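PDB 6BIO: clan CA, family C40, NlpC/P60 superfamily cysteine peptidase from Trichomonas vaginalis, which probably acts as a cysteine peptidase of the NlpC/P60 type that cleaves bacterial peptidoglycan. Local coordinates for residues 16-21 with 65-70; 53-58 with 192-197; 57-62 with 80-85; 116-121 with 125-130. All blocks are in the same frame, centred on the assembly; numbering follows the deposited sequence. Where two conformers were deposited one is given.

Overall arrangement
Contacts 1, 2 and 3 lie close together, with centres about 6 Å apart for contacts 1 and 2 and about 9 Å for contacts 1 and 3; strand 53-60 serves contacts 2 and 3. Contact 4 stands about 15 Å, centre to centre, from both contacts 2 and 3, farther along the same antiparallel sheet. Polar bonds tie the set together: H55 ND1 of contact 2 lies 2.8 Å from D119 OD1 of contact 4, and R127 NH1 of contact 4 lies 2.8 Å from Q18 O of contact 1. Contact 2 alone brings in a segment of the NlpC/P60 peptidase part, and D194 OD2 there also meets N121 ND2 of contact 4, at 2.9 Å.

Contact 1: 16-21 with 65-70; sequences QTQTIG and HVRIGT
Q18 and R67 meet through a single oxygen. Q18 OE1 accepts a nearly straight hydrogen bond from R67 NE (2.8 Å, 162°), in the plane of its own carbonyl and on a lone pair. R67 NH2 reaches the same oxygen at 3.2 Å in a more bent bond. The guanidinium is thus used side-on, while the Q18 amide stands 72° to its plane. Arginine suits the site because its chain runs straight out and then turns at chi3 (72°), which swings NE and NH2 round toward the glutamine. Both partners are held from behind: Q18 NE2 donates to Q16 O at 2.9 Å, and R67 NH1 donates to G69 O, also at 2.9 Å, fixing the rotation of amide and guanidinium. This knot, with Q18 buried and packed against H55 and L57, is the tight part. Around it the meeting is slight: only 81 Å² is buried, and Q16, T17 and T70 at the outer reaches are exposed. Q18, just before strand 19-23, and R67 of strand 63-68 meet across strand 53-60, which lies between those two in the antiparallel sheet, and both side chains touch H55: a side-chain bridge between next-nearest strands.

Contact 2: 53-58 with 192-197; sequences YVHILG and RLDIFM
The guanidinium of R192 lies almost perfectly flat on the ring of Y53, the planes only 3° apart and the centres 3.6 Å from each other. It is a cation-pi stack: R192 CZ sits over the ring face, close to Y53 CZ at 3.4 Å, while R192 NH1 covers the ring centre. A bend at chi2 (-59°) brings the arginine to the tyrosine, and its planar group can stack while NH2 also forms a salt bridge with D51. The second meeting is quite different. H55 presents NE2 edge-on to D194 OD2, 2.7 Å away and nearly straight at 175°; the oxygen is met on its syn side, somewhat out of the carboxylate plane. D194, with positive phi, is the C' residue of the Schellman motif that ends helix 182-191; its carboxylate reaches the strand. A water donates to both Y53 O, at 2.9 Å, and D194 OD1, while G69 N and N121 ND2 also bond to this carboxylate. Histidine suits its place by offering two ring nitrogens, NE2 to D194 and ND1 to D119. Lying between two carboxylates, the imidazole would probably favour its doubly protonated form and link the peptidase part electrostatically to the sheet.

Contact 3: 57-62 with 80-85; sequences LGYENG and LEEITI
The hydroxyl of Y59 is gripped from two quarters. It donates to E82 OE2 at 2.6 Å, a short bond, and accepts from a water 2.8 Å from Y59 OH. The same water extends a long, weak bond to L80 O, so the phenol is loosely tied to the backbone as well as to the carboxylate. E82 OE2 comes in at the edge of the tyrosine ring, near its plane, and the carboxylate is turned only 20° from that plane. The two side chains approach from opposite directions. The glutamate uses the anti lone pair of OE2, the one facing away from its other oxygen; OE1 is separately hydrogen-bonded to T19 OG1, and this second partner helps to hold the carboxylate in position. An unusual chi2 of -127° bends the glutamate chain so that OE2 meets the phenol. Tyrosine fits because the backbones are far apart here: even the nearest alpha carbons, Y59 CA and L80 CA, are separated by 11.6 Å, and a long rigid ring can span much of that gap. Y59 and E82 are both exposed, so the bond forms at the surface. Nearby, the apolar L80 turns toward 57-62 and packs on V54 and I56. Strand 19-23, which carries T19, lies between strands 53-60 and 80-88. The arrangement is thus a surface bridge between next-nearest strands of an antiparallel beta sheet.

Contact 4: 116-121 with 125-130; sequences TILDFN and FYRINY
I117 and Y126 supply the clearest fit of bump to surface: the methyl CD1 of the isoleucine rests over one face of the tyrosine ring, 4.0 Å from its centroid, in a CH-pi contact set toward the rim. Water 5 lies over the opposite face, while D119 O meets the ring at its edge and F120 CB lies 3.8 Å from Y126 CE1. A flat tyrosine suits this slot, since it accepts a methyl on one side and backbone oxygen at its border. I117 also shares its face of the sheet with I128, whose CG2 approaches I117 CG1. On the other face lie T116 with N129 and D119 with R127. Between the two pairs the chain makes a classic beta bulge: L118 and D119 both lie opposite R127, whose O accepts from L118 N at 2.8 Å and from D119 N at 3.2 Å. The extra residue throws the leucine over the arginine. L118 CB covers one face of the guanidinium toward its rim, and L118 CD1 reaches R127 NH2 at 3.6 Å. R127 NH1 bonds to Q18 O, which lies near the guanidinium plane. R127 CB packs on D119 CB at 3.8 Å. The carboxylate of D119 turns to Y15 and H55. This hairpin, part of the bacterial SH3-like region, is flanked by strand 80-88, where I85 pairs with I117, and on its other side by strand 133-138, which pairs with Y126 and I128.

Contact 1: 16-21 with 65-70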
# COMPACT_ATOMS: atom_id res chain seq x y z
N GLN A 16 -8.82 -14.29 -6.29
CA GLN A 16 -8.72 -15.45 -5.43
C GLN A 16 -8.99 -15.07 -3.97
O GLN A 16 -8.75 -13.95 -3.51
CB GLN A 16 -7.32 -16.05 -5.58
CG GLN A 16 -6.99 -16.50 -6.98
CD GLN A 16 -7.96 -17.55 -7.51
OE1 GLN A 16 -8.16 -18.61 -6.88
NE2 GLN A 16 -8.55 -17.27 -8.67
N THR A 17 -9.53 -16.04 -3.24
CA THR A 17 -9.81 -15.84 -1.82
C THR A 17 -8.54 -15.53 -1.06
O THR A 17 -7.55 -16.27 -1.13
CB THR A 17 -10.47 -17.10 -1.28
OG1 THR A 17 -11.54 -17.46 -2.16
CG2 THR A 17 -10.98 -16.88 0.13
N GLN A 18 -8.57 -14.39 -0.36
CA GLN A 18 -7.41 -13.90 0.37
C GLN A 18 -7.84 -13.41 1.74
O GLN A 18 -9.01 -13.12 1.98
CB GLN A 18 -6.74 -12.76 -0.39
CG GLN A 18 -6.10 -13.22 -1.66
CD GLN A 18 -5.80 -12.08 -2.63
OE1 GLN A 18 -4.91 -11.26 -2.39
NE2 GLN A 18 -6.52 -12.05 -3.75
N THR A 19 -6.88 -13.32 2.65
CA THR A 19 -7.06 -12.75 3.98
C THR A 19 -6.11 -11.57 4.13
O THR A 19 -5.38 -11.21 3.21
CB THR A 19 -6.89 -13.81 5.06
OG1 THR A 19 -5.60 -14.41 4.90
CG2 THR A 19 -7.99 -14.86 5.03
N ILE A 20 -6.13 -10.95 5.29
CA ILE A 20 -5.35 -9.74 5.58
C ILE A 20 -4.24 -10.13 6.51
O ILE A 20 -4.49 -10.77 7.53
CB ILE A 20 -6.20 -8.64 6.23
CG1 ILE A 20 -7.38 -8.31 5.34
CG2 ILE A 20 -5.34 -7.40 6.52
CD1 ILE A 20 -8.40 -7.38 5.96
N GLY A 21 -3.03 -9.67 6.21
CA GLY A 21 -1.91 -9.82 7.11
C GLY A 21 -1.29 -8.51 7.54
O GLY A 21 -1.31 -7.50 6.82
N HIS A 65 2.39 -16.66 1.33
CA HIS A 65 2.37 -16.00 0.04
C HIS A 65 1.57 -14.72 0.23
O HIS A 65 0.38 -14.78 0.53
CB HIS A 65 1.70 -16.89 -0.98
CG HIS A 65 1.90 -16.45 -2.38
ND1 HIS A 65 1.26 -17.07 -3.44
CD2 HIS A 65 2.67 -15.47 -2.92
CE1 HIS A 65 1.63 -16.48 -4.56
NE2 HIS A 65 2.49 -15.52 -4.28
N VAL A 66 2.23 -13.56 0.09
CA VAL A 66 1.62 -12.27 0.39
C VAL A 66 1.61 -11.40 -0.85
O VAL A 66 2.41 -11.57 -1.77
CB VAL A 66 2.27 -11.57 1.62
CG1 VAL A 66 2.24 -12.50 2.84
CG2 VAL A 66 3.72 -11.17 1.32
N ARG A 67 0.74 -10.40 -0.81
CA ARG A 67 0.54 -9.53 -1.95
C ARG A 67 0.32 -8.11 -1.48
O ARG A 67 -0.44 -7.86 -0.53
CB ARG A 67 -0.67 -9.98 -2.75
CG ARG A 67 -0.99 -9.11 -3.99
CD ARG A 67 -2.21 -9.66 -4.70
NE ARG A 67 -3.45 -9.46 -3.99
CZ ARG A 67 -4.17 -8.34 -4.07
NH1 ARG A 67 -3.71 -7.26 -4.67
NH2 ARG A 67 -5.38 -8.30 -3.53
N ILE A 68 1.00 -7.18 -2.16
CA ILE A 68 0.78 -5.74 -1.99
C ILE A 68 0.52 -5.20 -3.40
O ILE A 68 1.41 -5.21 -4.23
CB ILE A 68 1.97 -5.06 -1.34
CG1 ILE A 68 2.24 -5.64 0.05
CG2 ILE A 68 1.77 -3.52 -1.26
CD1 ILE A 68 3.70 -5.42 0.46
N GLY A 69 -0.70 -4.81 -3.69
CA GLY A 69 -1.00 -4.35 -5.04
C GLY A 69 -0.71 -5.42 -6.07
O GLY A 69 -1.21 -6.54 -5.99
N THR A 70 0.11 -5.07 -7.04
CA THR A 70 0.47 -5.98 -8.11
C THR A 70 1.64 -6.88 -7.75
O THR A 70 2.02 -7.71 -8.56
CB THR A 70 0.82 -5.22 -9.40
OG1 THR A 70 1.91 -4.34 -9.13
CG2 THR A 70 -0.33 -4.36 -9.89

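Contact 2: 53-58 with 192-197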
# COMPACT_ATOMS: atom_id res chain seq x y z
N TYR A 53 1.02 -3.76 5.80
CA TYR A 53 -0.19 -4.52 5.54
C TYR A 53 -0.08 -5.26 4.21
O TYR A 53 0.44 -4.72 3.22
CB TYR A 53 -1.41 -3.58 5.54
CG TYR A 53 -1.63 -2.76 6.79
CD1 TYR A 53 -1.09 -3.11 8.00
CD2 TYR A 53 -2.38 -1.62 6.72
CE1 TYR A 53 -1.32 -2.32 9.13
CE2 TYR A 53 -2.65 -0.84 7.83
CZ TYR A 53 -2.10 -1.20 9.03
OH TYR A 53 -2.35 -0.41 10.14
N VAL A 54 -0.60 -6.48 4.18
CA VAL A 54 -0.58 -7.31 2.99
C VAL A 54 -1.92 -8.02 2.86
O VAL A 54 -2.67 -8.15 3.82
CB VAL A 54 0.57 -8.35 3.01
CG1 VAL A 54 1.89 -7.65 3.15
CG2 VAL A 54 0.36 -9.38 4.10
N HIS A 55 -2.14 -8.59 1.66
CA HIS A 55 -3.08 -9.66 1.50
C HIS A 55 -2.33 -10.98 1.58
O HIS A 55 -1.18 -11.08 1.14
CB HIS A 55 -3.78 -9.64 0.14
CG HIS A 55 -4.37 -8.31 -0.24
ND1 HIS A 55 -5.70 -7.99 -0.11
CD2 HIS A 55 -3.78 -7.24 -0.80
CE1 HIS A 55 -5.89 -6.75 -0.54
NE2 HIS A 55 -4.74 -6.29 -0.99
N ILE A 56 -2.97 -12.00 2.12
CA ILE A 56 -2.40 -13.34 2.23
C ILE A 56 -3.12 -14.23 1.24
O ILE A 56 -4.33 -14.43 1.37
CB ILE A 56 -2.48 -13.90 3.66
CG1 ILE A 56 -1.79 -12.95 4.65
CG2 ILE A 56 -1.94 -15.30 3.70
CD1 ILE A 56 -2.10 -13.30 6.08
N LEU A 57 -2.38 -14.77 0.28
CA LEU A 57 -2.89 -15.67 -0.75
C LEU A 57 -2.91 -17.12 -0.29
O LEU A 57 -3.70 -17.91 -0.81
CB LEU A 57 -2.04 -15.55 -2.01
CG LEU A 57 -2.20 -14.28 -2.82
CD1 LEU A 57 -0.93 -13.99 -3.65
CD2 LEU A 57 -3.38 -14.43 -3.72
N GLY A 58 -2.08 -17.47 0.68
CA GLY A 58 -2.03 -18.83 1.18
C GLY A 58 -0.71 -19.08 1.87
O GLY A 58 0.09 -18.16 2.04
N ARG A 192 0.19 1.69 2.57
CA ARG A 192 -1.12 2.01 3.13
C ARG A 192 -2.19 2.25 2.07
O ARG A 192 -3.38 2.30 2.42
CB ARG A 192 -0.96 3.22 4.02
CG ARG A 192 -0.20 2.94 5.34
CD ARG A 192 -0.88 1.91 6.18
NE ARG A 192 -0.33 1.76 7.51
CZ ARG A 192 0.47 0.79 7.90
NH1 ARG A 192 0.94 -0.09 7.06
NH2 ARG A 192 0.81 0.70 9.18
N LEU A 193 -1.81 2.33 0.80
CA LEU A 193 -2.72 2.39 -0.34
C LEU A 193 -2.71 1.10 -1.13
O LEU A 193 -3.27 1.03 -2.24
CB LEU A 193 -2.32 3.57 -1.24
CG LEU A 193 -2.40 4.93 -0.51
CD1 LEU A 193 -1.82 6.03 -1.37
CD2 LEU A 193 -3.84 5.30 -0.10
N ASP A 194 -2.10 0.05 -0.59
CA ASP A 194 -2.05 -1.25 -1.25
C ASP A 194 -1.39 -1.14 -2.62
O ASP A 194 -1.79 -1.81 -3.57
CB ASP A 194 -3.44 -1.89 -1.34
CG ASP A 194 -3.42 -3.39 -1.66
OD1 ASP A 194 -2.42 -4.08 -1.40
OD2 ASP A 194 -4.50 -3.83 -2.15
N ILE A 195 -0.31 -0.36 -2.68
CA ILE A 195 0.46 -0.17 -3.90
C ILE A 195 1.91 -0.48 -3.54
O ILE A 195 2.44 0.08 -2.57
CB ILE A 195 0.32 1.28 -4.43
CG1 ILE A 195 -1.10 1.49 -4.90
CG2 ILE A 195 1.36 1.53 -5.53
CD1 ILE A 195 -1.40 2.99 -5.10
N PHE A 196 2.55 -1.36 -4.30
CA PHE A 196 3.94 -1.71 -4.03
C PHE A 196 4.91 -0.79 -4.73
O PHE A 196 4.81 -0.56 -5.94
CB PHE A 196 4.23 -3.12 -4.51
CG PHE A 196 5.60 -3.59 -4.16
CD1 PHE A 196 5.90 -4.03 -2.88
CD2 PHE A 196 6.63 -3.57 -5.10
CE1 PHE A 196 7.16 -4.45 -2.54
CE2 PHE A 196 7.91 -3.98 -4.74
CZ PHE A 196 8.17 -4.42 -3.45
N MET A 197 5.90 -0.33 -4.00
CA MET A 197 7.13 0.13 -4.61
C MET A 197 8.26 -0.54 -3.87
O MET A 197 8.08 -0.97 -2.73
CB MET A 197 7.33 1.62 -4.65
CG MET A 197 7.40 2.26 -3.31
SD MET A 197 7.86 4.06 -3.31
CE MET A 197 6.51 4.73 -4.19
O HOH W 1 -1.76 -4.25 1.35

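Contact 3: 57-62 with 80-85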
# COMPACT_ATOMS: atom_id res chain seq x y z
N LEU A 57 -2.38 -14.77 0.28
CA LEU A 57 -2.89 -15.67 -0.75
C LEU A 57 -2.91 -17.12 -0.29
O LEU A 57 -3.70 -17.91 -0.81
CB LEU A 57 -2.04 -15.55 -2.01
CG LEU A 57 -2.20 -14.28 -2.82
CD1 LEU A 57 -0.93 -13.99 -3.65
CD2 LEU A 57 -3.38 -14.43 -3.72
N GLY A 58 -2.08 -17.47 0.68
CA GLY A 58 -2.03 -18.83 1.18
C GLY A 58 -0.71 -19.08 1.87
O GLY A 58 0.09 -18.16 2.04
N TYR A 59 -0.50 -20.32 2.26
CA TYR A 59 0.71 -20.74 2.96
C TYR A 59 1.23 -22.01 2.30
O TYR A 59 0.45 -22.87 1.88
CB TYR A 59 0.42 -21.05 4.43
CG TYR A 59 -0.10 -19.89 5.22
CD1 TYR A 59 -1.45 -19.60 5.28
CD2 TYR A 59 0.78 -19.06 5.91
CE1 TYR A 59 -1.93 -18.52 6.03
CE2 TYR A 59 0.32 -18.01 6.63
CZ TYR A 59 -1.02 -17.71 6.68
OH TYR A 59 -1.46 -16.65 7.45
N GLU A 60 2.55 -22.17 2.28
CA GLU A 60 3.17 -23.38 1.76
C GLU A 60 4.59 -23.48 2.30
O GLU A 60 5.32 -22.49 2.30
CB GLU A 60 3.23 -23.33 0.22
CG GLU A 60 3.62 -24.57 -0.48
CD GLU A 60 3.38 -24.43 -2.00
OE1 GLU A 60 4.13 -23.70 -2.69
OE2 GLU A 60 2.41 -25.04 -2.52
N ASN A 61 4.98 -24.68 2.72
CA ASN A 61 6.37 -24.97 3.08
C ASN A 61 6.95 -23.99 4.09
O ASN A 61 8.13 -23.64 4.03
CB ASN A 61 7.25 -24.99 1.83
CG ASN A 61 6.80 -25.99 0.85
OD1 ASN A 61 6.38 -27.09 1.22
ND2 ASN A 61 6.86 -25.63 -0.44
N GLY A 62 6.11 -23.55 5.02
CA GLY A 62 6.57 -22.64 6.05
C GLY A 62 6.52 -21.18 5.70
O GLY A 62 6.89 -20.34 6.53
N LEU A 80 4.26 -12.63 10.25
CA LEU A 80 3.04 -11.85 10.11
C LEU A 80 1.94 -12.51 10.92
O LEU A 80 2.03 -13.69 11.30
CB LEU A 80 2.64 -11.67 8.65
CG LEU A 80 1.94 -12.80 7.95
CD1 LEU A 80 1.61 -12.36 6.55
CD2 LEU A 80 2.80 -14.03 7.81
N GLU A 81 0.87 -11.75 11.11
CA GLU A 81 -0.35 -12.21 11.75
C GLU A 81 -1.53 -11.94 10.83
O GLU A 81 -1.54 -10.98 10.07
CB GLU A 81 -0.57 -11.47 13.10
CG GLU A 81 -0.91 -10.01 13.00
CD GLU A 81 -0.87 -9.25 14.29
OE1 GLU A 81 -0.68 -9.90 15.35
OE2 GLU A 81 -1.03 -8.00 14.28
N GLU A 82 -2.54 -12.81 10.90
CA GLU A 82 -3.81 -12.59 10.20
C GLU A 82 -4.66 -11.59 10.98
O GLU A 82 -4.70 -11.62 12.21
CB GLU A 82 -4.60 -13.89 10.05
CG GLU A 82 -3.83 -14.93 9.30
CD GLU A 82 -4.59 -15.53 8.12
OE1 GLU A 82 -5.78 -15.25 7.94
OE2 GLU A 82 -4.00 -16.33 7.38
N ILE A 83 -5.36 -10.74 10.24
CA ILE A 83 -6.17 -9.67 10.79
C ILE A 83 -7.58 -9.81 10.26
O ILE A 83 -7.76 -9.95 9.04
CB ILE A 83 -5.61 -8.32 10.26
CG1 ILE A 83 -4.19 -8.06 10.75
CG2 ILE A 83 -6.58 -7.16 10.54
CD1 ILE A 83 -4.11 -7.84 12.24
N THR A 84 -8.57 -9.70 11.15
CA THR A 84 -9.95 -9.48 10.73
C THR A 84 -10.46 -8.19 11.38
O THR A 84 -10.02 -7.82 12.46
CB THR A 84 -10.88 -10.67 11.02
OG1 THR A 84 -11.00 -10.86 12.43
CG2 THR A 84 -10.32 -11.94 10.38
N ILE A 85 -11.39 -7.52 10.71
CA ILE A 85 -11.78 -6.17 11.09
C ILE A 85 -13.30 -6.06 11.29
O ILE A 85 -14.07 -6.08 10.33
CB ILE A 85 -11.29 -5.13 10.07
CG1 ILE A 85 -9.78 -5.25 9.86
CG2 ILE A 85 -11.65 -3.73 10.52
CD1 ILE A 85 -9.25 -4.46 8.68
O HOH W 2 -0.28 -15.82 9.89

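Contact 4: 116-121 with 125-130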
# COMPACT_ATOMS: atom_id res chain seq x y z
N THR A 116 -17.79 -8.86 9.72
CA THR A 116 -16.34 -8.88 9.91
C THR A 116 -15.66 -8.86 8.55
O THR A 116 -15.91 -9.74 7.72
CB THR A 116 -15.94 -10.13 10.69
OG1 THR A 116 -16.61 -10.17 11.95
CG2 THR A 116 -14.43 -10.18 10.90
N ILE A 117 -14.77 -7.89 8.35
CA ILE A 117 -13.97 -7.82 7.13
C ILE A 117 -12.85 -8.85 7.19
O ILE A 117 -12.04 -8.86 8.13
CB ILE A 117 -13.41 -6.40 6.92
CG1 ILE A 117 -14.54 -5.41 6.60
CG2 ILE A 117 -12.28 -6.40 5.86
CD1 ILE A 117 -14.17 -3.96 6.68
N LEU A 118 -12.74 -9.64 6.12
CA LEU A 118 -11.72 -10.66 5.92
C LEU A 118 -10.72 -10.29 4.85
O LEU A 118 -9.59 -10.82 4.88
CB LEU A 118 -12.37 -12.00 5.52
CG LEU A 118 -13.43 -12.52 6.50
CD1 LEU A 118 -14.00 -13.84 5.99
CD2 LEU A 118 -12.92 -12.70 7.88
N ASP A 119 -11.09 -9.44 3.89
CA ASP A 119 -10.18 -8.97 2.84
C ASP A 119 -10.73 -7.64 2.36
O ASP A 119 -11.92 -7.34 2.55
CB ASP A 119 -10.07 -9.99 1.68
CG ASP A 119 -8.96 -9.68 0.74
OD1 ASP A 119 -8.00 -8.93 1.07
OD2 ASP A 119 -8.98 -10.24 -0.39
N PHE A 120 -9.84 -6.84 1.79
CA PHE A 120 -10.16 -5.48 1.40
C PHE A 120 -9.66 -5.20 -0.01
O PHE A 120 -8.79 -5.88 -0.53
CB PHE A 120 -9.56 -4.46 2.38
CG PHE A 120 -8.05 -4.42 2.31
CD1 PHE A 120 -7.29 -5.41 2.89
CD2 PHE A 120 -7.38 -3.42 1.62
CE1 PHE A 120 -5.94 -5.44 2.78
CE2 PHE A 120 -5.99 -3.43 1.51
CZ PHE A 120 -5.28 -4.44 2.09
N ASN A 121 -10.18 -4.14 -0.62
CA ASN A 121 -9.74 -3.68 -1.93
C ASN A 121 -9.92 -4.76 -2.97
O ASN A 121 -9.14 -4.90 -3.90
CB ASN A 121 -8.30 -3.15 -1.92
CG ASN A 121 -7.94 -2.36 -3.15
OD1 ASN A 121 -8.78 -1.75 -3.79
ND2 ASN A 121 -6.65 -2.30 -3.44
N PHE A 125 -15.05 -4.26 -3.69
CA PHE A 125 -15.75 -5.02 -2.67
C PHE A 125 -14.83 -5.27 -1.48
O PHE A 125 -13.61 -5.30 -1.63
CB PHE A 125 -16.20 -6.40 -3.19
CG PHE A 125 -17.21 -6.36 -4.32
CD1 PHE A 125 -16.82 -6.08 -5.62
CD2 PHE A 125 -18.54 -6.75 -4.09
CE1 PHE A 125 -17.76 -6.10 -6.65
CE2 PHE A 125 -19.47 -6.75 -5.11
CZ PHE A 125 -19.07 -6.43 -6.40
N TYR A 126 -15.41 -5.52 -0.29
CA TYR A 126 -14.74 -6.22 0.80
C TYR A 126 -15.17 -7.68 0.75
O TYR A 126 -16.30 -7.98 0.33
CB TYR A 126 -15.12 -5.67 2.18
CG TYR A 126 -14.61 -4.28 2.50
CD1 TYR A 126 -13.32 -4.08 3.00
CD2 TYR A 126 -15.39 -3.15 2.27
CE1 TYR A 126 -12.85 -2.84 3.28
CE2 TYR A 126 -14.92 -1.89 2.58
CZ TYR A 126 -13.65 -1.74 3.08
OH TYR A 126 -13.11 -0.53 3.38
N ARG A 127 -14.35 -8.56 1.29
CA ARG A 127 -14.80 -9.90 1.59
C ARG A 127 -15.13 -9.92 3.07
O ARG A 127 -14.33 -9.45 3.88
CB ARG A 127 -13.77 -10.96 1.25
CG ARG A 127 -14.38 -12.37 1.26
CD ARG A 127 -13.44 -13.46 0.71
NE ARG A 127 -12.27 -13.65 1.53
CZ ARG A 127 -12.19 -14.53 2.53
NH1 ARG A 127 -11.07 -14.62 3.23
NH2 ARG A 127 -13.23 -15.30 2.84
N ILE A 128 -16.32 -10.44 3.41
CA ILE A 128 -16.82 -10.37 4.78
C ILE A 128 -17.41 -11.70 5.22
O ILE A 128 -17.73 -12.57 4.41
CB ILE A 128 -17.86 -9.25 5.03
CG1 ILE A 128 -19.15 -9.50 4.23
CG2 ILE A 128 -17.31 -7.88 4.73
CD1 ILE A 128 -20.36 -8.76 4.73
N ASN A 129 -17.56 -11.79 6.54
CA ASN A 129 -18.38 -12.81 7.20
C ASN A 129 -19.53 -12.09 7.90
O ASN A 129 -19.29 -11.23 8.77
CB ASN A 129 -17.53 -13.55 8.24
CG ASN A 129 -18.30 -14.61 8.99
OD1 ASN A 129 -19.44 -14.41 9.42
ND2 ASN A 129 -17.66 -15.73 9.20
N TYR A 130 -20.77 -12.43 7.53
CA TYR A 130 -21.97 -12.01 8.26
C TYR A 130 -22.69 -13.28 8.72
O TYR A 130 -23.17 -14.04 7.89
CB TYR A 130 -22.88 -11.21 7.33
CG TYR A 130 -24.26 -10.91 7.92
CD1 TYR A 130 -24.36 -10.25 9.13
CD2 TYR A 130 -25.44 -11.33 7.31
CE1 TYR A 130 -25.59 -9.99 9.71
CE2 TYR A 130 -26.67 -11.02 7.87
CZ TYR A 130 -26.74 -10.36 9.06
OH TYR A 130 -28.01 -10.11 9.58
O HOH W 3 -18.90 -11.80 11.47
O HOH W 4 -10.72 -12.44 -0.59
O HOH W 5 -12.51 -2.58 -0.15